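Local coordinates for rhizavidin (Rhizobium etli, PDB 3EW1), which binds biotin with high affinity as a dimer and belongs to the avidin family, at residues Met27-Tyr41 with Pro54-Phe68. Numbering follows the deposited sequence.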
loop_
_atom_site.group_PDB
_atom_site.type_symbol
_atom_site.label_atom_id
_atom_site.label_comp_id
_atom_site.label_asym_id
_atom_site.label_seq_id
_atom_site.Cartn_x
_atom_site.Cartn_y
_atom_site.Cartn_z
ATOM N N MET B 27 4.718 14.002 -1.287
ATOM C CA MET B 27 5.300 12.821 -0.728
ATOM C C MET B 27 6.752 12.708 -1.124
ATOM O O MET B 27 7.152 13.192 -2.197
ATOM C CB MET B 27 4.505 11.574 -1.091
ATOM C CG MET B 27 4.555 11.207 -2.554
ATOM S SD MET B 27 3.575 9.698 -2.852
ATOM C CE MET B 27 3.770 9.519 -4.622
ATOM N N ILE B 28 7.542 12.121 -0.251
ATOM C CA ILE B 28 8.920 11.890 -0.491
ATOM C C ILE B 28 9.078 10.410 -0.438
ATOM O O ILE B 28 8.773 9.831 0.602
ATOM C CB ILE B 28 9.804 12.553 0.583
ATOM C CG1 ILE B 28 9.619 14.068 0.479
ATOM C CG2 ILE B 28 11.271 12.117 0.367
ATOM C CD1 ILE B 28 10.374 14.962 1.500
ATOM N N ILE B 29 9.557 9.790 -1.508
ATOM C CA ILE B 29 9.626 8.318 -1.548
ATOM C C ILE B 29 11.021 7.791 -1.833
ATOM O O ILE B 29 11.876 8.489 -2.377
ATOM C CB ILE B 29 8.596 7.650 -2.519
ATOM C CG1 ILE B 29 8.926 7.929 -3.995
ATOM C CG2 ILE B 29 7.168 8.043 -2.128
ATOM C CD1 ILE B 29 7.919 7.307 -4.957
ATOM N N GLN B 30 11.243 6.560 -1.393
ATOM C CA GLN B 30 12.450 5.824 -1.671
ATOM C C GLN B 30 11.987 4.515 -2.228
ATOM O O GLN B 30 11.179 3.813 -1.611
ATOM C CB GLN B 30 13.288 5.552 -0.406
ATOM C CG GLN B 30 13.788 6.812 0.259
ATOM C CD GLN B 30 12.764 7.391 1.238
ATOM O OE1 GLN B 30 12.066 6.644 1.936
ATOM N NE2 GLN B 30 12.698 8.708 1.326
ATOM N N VAL B 31 12.482 4.155 -3.387
ATOM C CA VAL B 31 12.167 2.893 -4.022
ATOM C C VAL B 31 13.453 2.087 -4.084
ATOM O O VAL B 31 14.440 2.557 -4.644
ATOM C CB VAL B 31 11.631 3.110 -5.466
ATOM C CG1 VAL B 31 11.283 1.768 -6.095
ATOM C CG2 VAL B 31 10.442 4.069 -5.480
ATOM N N ASP B 32 13.491 0.923 -3.428
ATOM C CA ASP B 32 14.702 0.137 -3.451
ATOM C C ASP B 32 14.763 -0.851 -4.625
ATOM O O ASP B 32 13.811 -0.983 -5.382
ATOM C CB ASP B 32 14.998 -0.513 -2.080
ATOM C CG ASP B 32 14.127 -1.723 -1.767
ATOM O OD1 ASP B 32 13.437 -2.272 -2.660
ATOM O OD2 ASP B 32 14.161 -2.153 -0.567
ATOM N N SER B 33 15.896 -1.524 -4.754
ATOM C CA SER B 33 16.119 -2.424 -5.890
ATOM C C SER B 33 15.248 -3.698 -5.873
ATOM O O SER B 33 15.182 -4.407 -6.894
ATOM C CB SER B 33 17.600 -2.783 -5.973
ATOM O OG SER B 33 17.957 -3.527 -4.820
ATOM N N PHE B 34 14.575 -3.962 -4.736
ATOM C CA PHE B 34 13.722 -5.123 -4.537
ATOM C C PHE B 34 12.250 -4.793 -4.712
ATOM O O PHE B 34 11.385 -5.651 -4.536
ATOM C CB PHE B 34 13.968 -5.687 -3.113
ATOM C CG PHE B 34 15.363 -6.171 -2.906
ATOM C CD1 PHE B 34 16.257 -5.445 -2.133
ATOM C CD2 PHE B 34 15.805 -7.321 -3.548
ATOM C CE1 PHE B 34 17.595 -5.873 -1.973
ATOM C CE2 PHE B 34 17.135 -7.757 -3.390
ATOM C CZ PHE B 34 18.014 -7.026 -2.602
ATOM N N GLY B 35 11.941 -3.533 -5.012
ATOM C CA GLY B 35 10.561 -3.172 -5.258
ATOM C C GLY B 35 9.856 -2.526 -4.080
ATOM O O GLY B 35 8.686 -2.199 -4.185
ATOM N N ASN B 36 10.556 -2.363 -2.958
ATOM C CA ASN B 36 9.930 -1.803 -1.756
ATOM C C ASN B 36 9.911 -0.283 -1.760
ATOM O O ASN B 36 10.957 0.345 -2.015
ATOM C CB ASN B 36 10.694 -2.240 -0.517
ATOM C CG ASN B 36 10.650 -3.725 -0.293
ATOM O OD1 ASN B 36 9.583 -4.327 -0.252
ATOM N ND2 ASN B 36 11.821 -4.318 -0.102
ATOM N N VAL B 37 8.751 0.306 -1.441
ATOM C CA VAL B 37 8.621 1.769 -1.386
ATOM C C VAL B 37 8.452 2.186 0.077
ATOM O O VAL B 37 7.651 1.577 0.820
ATOM C CB VAL B 37 7.373 2.247 -2.117
ATOM C CG1 VAL B 37 7.338 3.786 -2.181
ATOM C CG2 VAL B 37 7.330 1.659 -3.538
ATOM N N SER B 38 9.218 3.186 0.483
ATOM C CA SER B 38 9.056 3.814 1.787
ATOM C C SER B 38 8.838 5.287 1.507
ATOM O O SER B 38 9.014 5.754 0.366
ATOM C CB SER B 38 10.296 3.601 2.665
ATOM O OG SER B 38 10.424 2.235 3.080
ATOM N N GLY B 39 8.457 6.031 2.534
ATOM C CA GLY B 39 8.473 7.463 2.412
ATOM C C GLY B 39 7.621 8.146 3.417
ATOM O O GLY B 39 7.239 7.542 4.410
ATOM N N GLN B 40 7.287 9.390 3.139
ATOM C CA GLN B 40 6.562 10.248 4.058
ATOM C C GLN B 40 5.607 11.073 3.259
ATOM O O GLN B 40 5.970 11.561 2.203
ATOM C CB GLN B 40 7.512 11.152 4.861
ATOM C CG GLN B 40 8.442 10.404 5.805
ATOM C CD GLN B 40 7.729 9.804 7.004
ATOM O OE1 GLN B 40 6.848 10.425 7.565
ATOM N NE2 GLN B 40 8.180 8.622 7.445
ATOM N N TYR B 41 4.385 11.209 3.721
ATOM C CA TYR B 41 3.381 11.941 2.994
ATOM C C TYR B 41 2.927 13.134 3.840
ATOM O O TYR B 41 2.720 13.013 5.069
ATOM C CB TYR B 41 2.209 10.992 2.713
ATOM C CG TYR B 41 1.146 11.530 1.781
ATOM C CD1 TYR B 41 0.180 12.428 2.223
ATOM C CD2 TYR B 41 1.094 11.100 0.444
ATOM C CE1 TYR B 41 -0.812 12.921 1.321
ATOM C CE2 TYR B 41 0.117 11.544 -0.416
ATOM C CZ TYR B 41 -0.824 12.453 0.025
ATOM O OH TYR B 41 -1.778 12.894 -0.860
ATOM N N PRO B 54 4.259 15.004 8.718
ATOM C CA PRO B 54 4.540 13.853 7.836
ATOM C C PRO B 54 3.974 12.576 8.390
ATOM O O PRO B 54 4.106 12.334 9.606
ATOM C CB PRO B 54 6.086 13.778 7.808
ATOM C CG PRO B 54 6.517 14.423 9.159
ATOM C CD PRO B 54 5.402 15.340 9.597
ATOM N N TYR B 55 3.389 11.785 7.492
ATOM C CA TYR B 55 2.819 10.465 7.800
ATOM C C TYR B 55 3.591 9.398 7.036
ATOM O O TYR B 55 3.854 9.563 5.852
ATOM C CB TYR B 55 1.363 10.440 7.391
ATOM C CG TYR B 55 0.538 11.211 8.369
ATOM C CD1 TYR B 55 0.355 12.581 8.209
ATOM C CD2 TYR B 55 -0.032 10.589 9.504
ATOM C CE1 TYR B 55 -0.377 13.340 9.134
ATOM C CE2 TYR B 55 -0.803 11.343 10.395
ATOM C CZ TYR B 55 -0.953 12.723 10.210
ATOM O OH TYR B 55 -1.654 13.552 11.053
ATOM N N PRO B 56 3.949 8.291 7.697
ATOM C CA PRO B 56 4.678 7.218 7.003
ATOM C C PRO B 56 3.874 6.671 5.836
ATOM O O PRO B 56 2.640 6.551 5.871
ATOM C CB PRO B 56 4.817 6.132 8.100
ATOM C CG PRO B 56 4.809 6.945 9.403
ATOM C CD PRO B 56 3.739 7.985 9.131
ATOM N N LEU B 57 4.599 6.352 4.775
ATOM C CA LEU B 57 4.019 5.690 3.640
ATOM C C LEU B 57 4.840 4.485 3.285
ATOM O O LEU B 57 6.060 4.454 3.467
ATOM C CB LEU B 57 3.945 6.703 2.499
ATOM C CG LEU B 57 4.432 6.856 1.077
ATOM C CD1 LEU B 57 4.978 5.683 0.231
ATOM C CD2 LEU B 57 3.433 7.731 0.316
ATOM N N THR B 58 4.158 3.467 2.795
ATOM C CA THR B 58 4.839 2.243 2.376
ATOM C C THR B 58 4.142 1.712 1.136
ATOM O O THR B 58 2.977 1.961 0.934
ATOM C CB THR B 58 4.821 1.234 3.519
ATOM O OG1 THR B 58 5.665 0.126 3.207
ATOM C CG2 THR B 58 3.423 0.826 3.767
ATOM N N GLY B 59 4.833 0.961 0.297
ATOM C CA GLY B 59 4.259 0.596 -1.002
ATOM C C GLY B 59 5.113 -0.437 -1.720
ATOM O O GLY B 59 6.165 -0.879 -1.187
ATOM N N ARG B 60 4.703 -0.776 -2.949
ATOM C CA ARG B 60 5.425 -1.727 -3.799
ATOM C C ARG B 60 5.372 -1.236 -5.223
ATOM O O ARG B 60 4.403 -0.613 -5.608
ATOM C CB ARG B 60 4.801 -3.132 -3.757
ATOM C CG ARG B 60 4.909 -3.874 -2.366
ATOM C CD ARG B 60 6.311 -4.448 -2.064
ATOM N NE ARG B 60 6.783 -5.306 -3.160
ATOM C CZ ARG B 60 8.040 -5.698 -3.400
ATOM N NH1 ARG B 60 9.043 -5.365 -2.592
ATOM N NH2 ARG B 60 8.285 -6.426 -4.497
ATOM N N VAL B 61 6.413 -1.546 -5.985
ATOM C CA VAL B 61 6.453 -1.205 -7.411
ATOM C C VAL B 61 6.620 -2.480 -8.215
ATOM O O VAL B 61 7.250 -3.443 -7.749
ATOM C CB VAL B 61 7.608 -0.255 -7.698
ATOM C CG1 VAL B 61 7.981 -0.281 -9.170
ATOM C CG2 VAL B 61 7.236 1.154 -7.236
ATOM N N ASN B 62 6.011 -2.504 -9.386
ATOM C CA ASN B 62 6.261 -3.555 -10.369
ATOM C C ASN B 62 6.291 -2.861 -11.710
ATOM O O ASN B 62 5.257 -2.452 -12.194
ATOM C CB ASN B 62 5.156 -4.616 -10.329
ATOM C CG ASN B 62 5.335 -5.723 -11.390
ATOM O OD1 ASN B 62 6.377 -5.838 -12.043
ATOM N ND2 ASN B 62 4.349 -6.543 -11.535
ATOM N N GLY B 63 7.475 -2.727 -12.271
ATOM C CA GLY B 63 7.568 -2.043 -13.585
ATOM C C GLY B 63 7.242 -0.564 -13.409
ATOM O O GLY B 63 7.818 0.087 -12.548
ATOM N N THR B 64 6.282 -0.044 -14.179
ATOM C CA THR B 64 5.839 1.331 -13.988
ATOM C C THR B 64 4.673 1.446 -13.022
ATOM O O THR B 64 4.168 2.541 -12.774
ATOM C CB THR B 64 5.379 1.976 -15.315
ATOM O OG1 THR B 64 4.341 1.184 -15.904
ATOM C CG2 THR B 64 6.533 2.073 -16.292
ATOM N N PHE B 65 4.203 0.306 -12.521
ATOM C CA PHE B 65 3.039 0.266 -11.629
ATOM C C PHE B 65 3.407 0.357 -10.170
ATOM O O PHE B 65 4.464 -0.107 -9.756
ATOM C CB PHE B 65 2.226 -0.958 -11.950
ATOM C CG PHE B 65 1.690 -0.926 -13.373
ATOM C CD1 PHE B 65 2.320 -1.636 -14.387
ATOM C CD2 PHE B 65 0.582 -0.157 -13.693
ATOM C CE1 PHE B 65 1.855 -1.571 -15.688
ATOM C CE2 PHE B 65 0.086 -0.101 -14.992
ATOM C CZ PHE B 65 0.729 -0.809 -16.003
ATOM N N ILE B 66 2.542 1.020 -9.406
ATOM C CA ILE B 66 2.868 1.286 -8.018
ATOM C C ILE B 66 1.610 1.281 -7.204
ATOM O O ILE B 66 0.538 1.711 -7.628
ATOM C CB ILE B 66 3.614 2.665 -7.849
ATOM C CG1 ILE B 66 4.060 2.867 -6.388
ATOM C CG2 ILE B 66 2.768 3.835 -8.369
ATOM C CD1 ILE B 66 4.966 4.103 -6.161
ATOM N N ALA B 67 1.755 0.782 -5.987
ATOM C CA ALA B 67 0.665 0.880 -4.992
ATOM C C ALA B 67 1.297 1.311 -3.682
ATOM O O ALA B 67 2.346 0.782 -3.282
ATOM C CB ALA B 67 -0.094 -0.445 -4.866
ATOM N N PHE B 68 0.665 2.255 -2.978
ATOM C CA PHE B 68 1.232 2.701 -1.721
ATOM C C PHE B 68 0.124 3.059 -0.743
ATOM O O PHE B 68 -1.042 3.260 -1.123
ATOM C CB PHE B 68 2.266 3.828 -1.915
ATOM C CG PHE B 68 1.748 5.060 -2.608
ATOM C CD1 PHE B 68 1.756 5.149 -4.005
ATOM C CD2 PHE B 68 1.275 6.135 -1.877
ATOM C CE1 PHE B 68 1.308 6.302 -4.651
ATOM C CE2 PHE B 68 0.836 7.316 -2.517
ATOM C CZ PHE B 68 0.839 7.373 -3.899
HETATM O O HOH W 1 8.478 0.170 3.071
HETATM O O HOH W 2 6.225 10.489 10.340
#
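Strands 36-41 and 54-62 pair antiparallel in the wall of the avidin-type beta barrel, and Y41 and Y55 join backbones at the end that holds Y41 of the biotin site. Y41 N gives to Y55 O at 2.7 Å, and Y55 N answers to Y41 O. L57 N to G39 O and the V37-G59 pair continue the ladder. V61 N to G35 O then ties the turn D32-G35 to strand 54-62.

V37, L57 and Y41 face the barrel interior. L57 branches two ways: CD1 meets V37 CG1 at 3.9 Å and I29 CG2, while CD2 meets M27 SD and the edge of the Y41 ring. The M27 chain is extended beyond CG, which brings SD to 3.6 Å from F68 CE2. This is a Met-aromatic contact, met obliquely, with the sulfur 35° off the ring normal. V37 CG2 packs on V61 CG2.

The other face carries N36, S38, Q40, P56, T58 and R60. R60 bends at chi2 (-76°) and chi3 (-53°), folding its guanidinium against the F34-G35 end of the turn, with G35 O over one face. NH1 gives to F34 O at 3.1 Å and, in the N36 conformer given, also to N36 OD1. A leucine in place of R60 would probably leave F34 O without this donor and the turn less firmly held to strand 54-62. D32 OD1 takes F34 N and N36 N from opposite faces of its carboxylate; the bond from F34 N makes an Asx turn. A water links V37 O and T58 OG1.

T58 OG1 also bonds to T58 of the second subunit, so this face reaches the dimer interface. Inside, F68 stacks on W85, and Y41 reaches N21 of strand 15-21 and D119 of strand 111-124, both biotin-site residues.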